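Local coordinates for type II secretion system protein L (Pseudomonas aeruginosa, PDB 6GHU), which helps assemble the type II secretion machinery in the inner membrane, linking its cytoplasmic energy-providing component to the rest of the apparatus, at residues T18-Q23 / L35-P40. Sequence-based numbering, arbitrary orientation.
Sequences TVSVEQ and LQVRAP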
loop_
_atom_site.group_PDB
_atom_site.type_symbol
_atom_site.label_atom_id
_atom_site.label_comp_id
_atom_site.label_asym_id
_atom_site.label_seq_id
_atom_site.Cartn_x
_atom_site.Cartn_y
_atom_site.Cartn_z
ATOM N N THR A 18 -16.032 -0.497 8.310
ATOM C CA THR A 18 -15.930 0.529 9.341
ATOM C C THR A 18 -14.486 0.875 9.680
ATOM O O THR A 18 -14.259 1.816 10.444
ATOM C CB THR A 18 -16.659 0.104 10.622
ATOM O OG1 THR A 18 -15.938 -0.950 11.270
ATOM C CG2 THR A 18 -18.083 -0.357 10.312
ATOM N N VAL A 19 -13.512 0.155 9.126
ATOM C CA VAL A 19 -12.103 0.429 9.380
ATOM C C VAL A 19 -11.618 1.462 8.376
ATOM O O VAL A 19 -11.880 1.350 7.173
ATOM C CB VAL A 19 -11.262 -0.858 9.297
ATOM C CG1 VAL A 19 -9.795 -0.563 9.608
ATOM C CG2 VAL A 19 -11.808 -1.905 10.257
ATOM N N SER A 20 -10.908 2.469 8.869
ATOM C CA SER A 20 -10.306 3.485 8.023
ATOM C C SER A 20 -8.796 3.391 8.153
ATOM O O SER A 20 -8.274 3.184 9.253
ATOM C CB SER A 20 -10.792 4.895 8.402
ATOM O OG SER A 20 -10.442 5.230 9.735
ATOM N N VAL A 21 -8.106 3.504 7.023
ATOM C CA VAL A 21 -6.649 3.525 6.975
ATOM C C VAL A 21 -6.215 4.981 6.901
ATOM O O VAL A 21 -6.344 5.625 5.854
ATOM C CB VAL A 21 -6.110 2.728 5.782
ATOM C CG1 VAL A 21 -4.587 2.729 5.790
ATOM C CG2 VAL A 21 -6.644 1.310 5.807
ATOM N N GLU A 22 -5.691 5.503 8.010
ATOM C CA GLU A 22 -5.268 6.896 8.051
ATOM C C GLU A 22 -3.902 7.063 7.406
ATOM O O GLU A 22 -3.644 8.066 6.733
ATOM C CB GLU A 22 -5.226 7.395 9.495
ATOM C CG GLU A 22 -6.538 7.231 10.257
ATOM C CD GLU A 22 -7.676 8.003 9.618
ATOM O OE1 GLU A 22 -8.665 7.369 9.201
ATOM O OE2 GLU A 22 -7.570 9.245 9.522
ATOM N N GLN A 23 -3.025 6.085 7.598
ATOM C CA GLN A 23 -1.672 6.146 7.073
ATOM C C GLN A 23 -1.190 4.727 6.821
ATOM O O GLN A 23 -1.585 3.789 7.523
ATOM C CB GLN A 23 -0.744 6.883 8.049
ATOM C CG GLN A 23 0.715 6.968 7.617
ATOM C CD GLN A 23 1.521 5.739 8.008
ATOM O OE1 GLN A 23 1.036 4.862 8.726
ATOM N NE2 GLN A 23 2.762 5.676 7.539
ATOM N N LEU A 35 0.459 0.031 9.144
ATOM C CA LEU A 35 -0.819 0.679 8.885
ATOM C C LEU A 35 -1.334 1.325 10.162
ATOM O O LEU A 35 -1.420 0.666 11.203
ATOM C CB LEU A 35 -1.867 -0.324 8.376
ATOM C CG LEU A 35 -1.686 -0.981 7.008
ATOM C CD1 LEU A 35 -0.750 -2.173 7.092
ATOM C CD2 LEU A 35 -3.040 -1.398 6.445
ATOM N N GLN A 36 -1.679 2.608 10.076
ATOM C CA GLN A 36 -2.417 3.295 11.130
ATOM C C GLN A 36 -3.901 3.226 10.790
ATOM O O GLN A 36 -4.332 3.789 9.777
ATOM C CB GLN A 36 -1.969 4.749 11.255
ATOM C CG GLN A 36 -0.525 4.931 11.677
ATOM C CD GLN A 36 -0.313 4.673 13.145
ATOM O OE1 GLN A 36 -1.269 4.491 13.904
ATOM N NE2 GLN A 36 0.948 4.667 13.563
ATOM N N VAL A 37 -4.677 2.541 11.628
ATOM C CA VAL A 37 -6.087 2.306 11.350
ATOM C C VAL A 37 -6.932 2.884 12.475
ATOM O O VAL A 37 -6.478 3.069 13.607
ATOM C CB VAL A 37 -6.403 0.805 11.160
ATOM C CG1 VAL A 37 -5.620 0.233 9.989
ATOM C CG2 VAL A 37 -6.109 0.015 12.434
ATOM N N ARG A 38 -8.184 3.176 12.140
ATOM C CA ARG A 38 -9.202 3.508 13.121
ATOM C C ARG A 38 -10.426 2.643 12.860
ATOM O O ARG A 38 -10.684 2.231 11.726
ATOM C CB ARG A 38 -9.577 5.001 13.073
ATOM C CG ARG A 38 -8.503 5.913 13.636
ATOM C CD ARG A 38 -9.044 7.304 13.935
ATOM N NE ARG A 38 -8.238 8.002 14.938
ATOM C CZ ARG A 38 -7.186 8.775 14.670
ATOM N NH1 ARG A 38 -6.787 8.968 13.418
ATOM N NH2 ARG A 38 -6.527 9.361 15.664
ATOM N N ALA A 39 -11.171 2.361 13.923
ATOM C CA ALA A 39 -12.381 1.560 13.828
ATOM C C ALA A 39 -13.313 1.982 14.953
ATOM O O ALA A 39 -12.877 2.620 15.917
ATOM C CB ALA A 39 -12.066 0.059 13.911
ATOM N N PRO A 40 -14.603 1.655 14.857
ATOM C CA PRO A 40 -15.516 2.050 15.940
ATOM C C PRO A 40 -15.154 1.450 17.289
ATOM O O PRO A 40 -15.457 2.055 18.321
ATOM C CB PRO A 40 -16.889 1.564 15.449
ATOM C CG PRO A 40 -16.620 0.645 14.308
ATOM C CD PRO A 40 -15.324 1.079 13.710
#
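Ser20 and Arg38 form an antiparallel hydrogen-bonded pair: Ser20 N reaches Arg38 O at 2.9 Å, nearly straight at 167°, and Arg38 N returns the bond to Ser20 O. Beyond the non-hydrogen-bonded pair Val21–Val37 the register slips by one. Glu22 N lies 2.8 Å from Gln36 O, the same oxygen that Gln23 N meets weakly at 3.4 Å, while Gln36 N bonds to Gln23 O; two residues facing one define a classic beta bulge. On the face with Ser20 and Arg38, the Glu22 carboxylate lies between the two side chains. With Glu22 bent at chi2 (-61°), its OE1 accepts Ser20 OG on the anti side, somewhat out of the carboxylate plane, at 2.8 Å, whereas OE2 stands 4.0 Å from Arg38 NH1, a long salt bridge. The carboxylate and guanidinium planes stand 74° apart, which excludes a flat two-pronged pairing. On the apolar face, Val19 CG1 meets Val37 CB at 4.0 Å; Val44 and Leu45 of helix 42-54 touch Val19 and Val37 respectively, and Ile13 of helix 3-14 touches Val21 and Leu35. Gln23 also pairs with a strand of the second subunit, continuing the sheet across the dimer. This is a bulged beta hairpin, strands 20-27 and 32-39, in a ferredoxin-like fold.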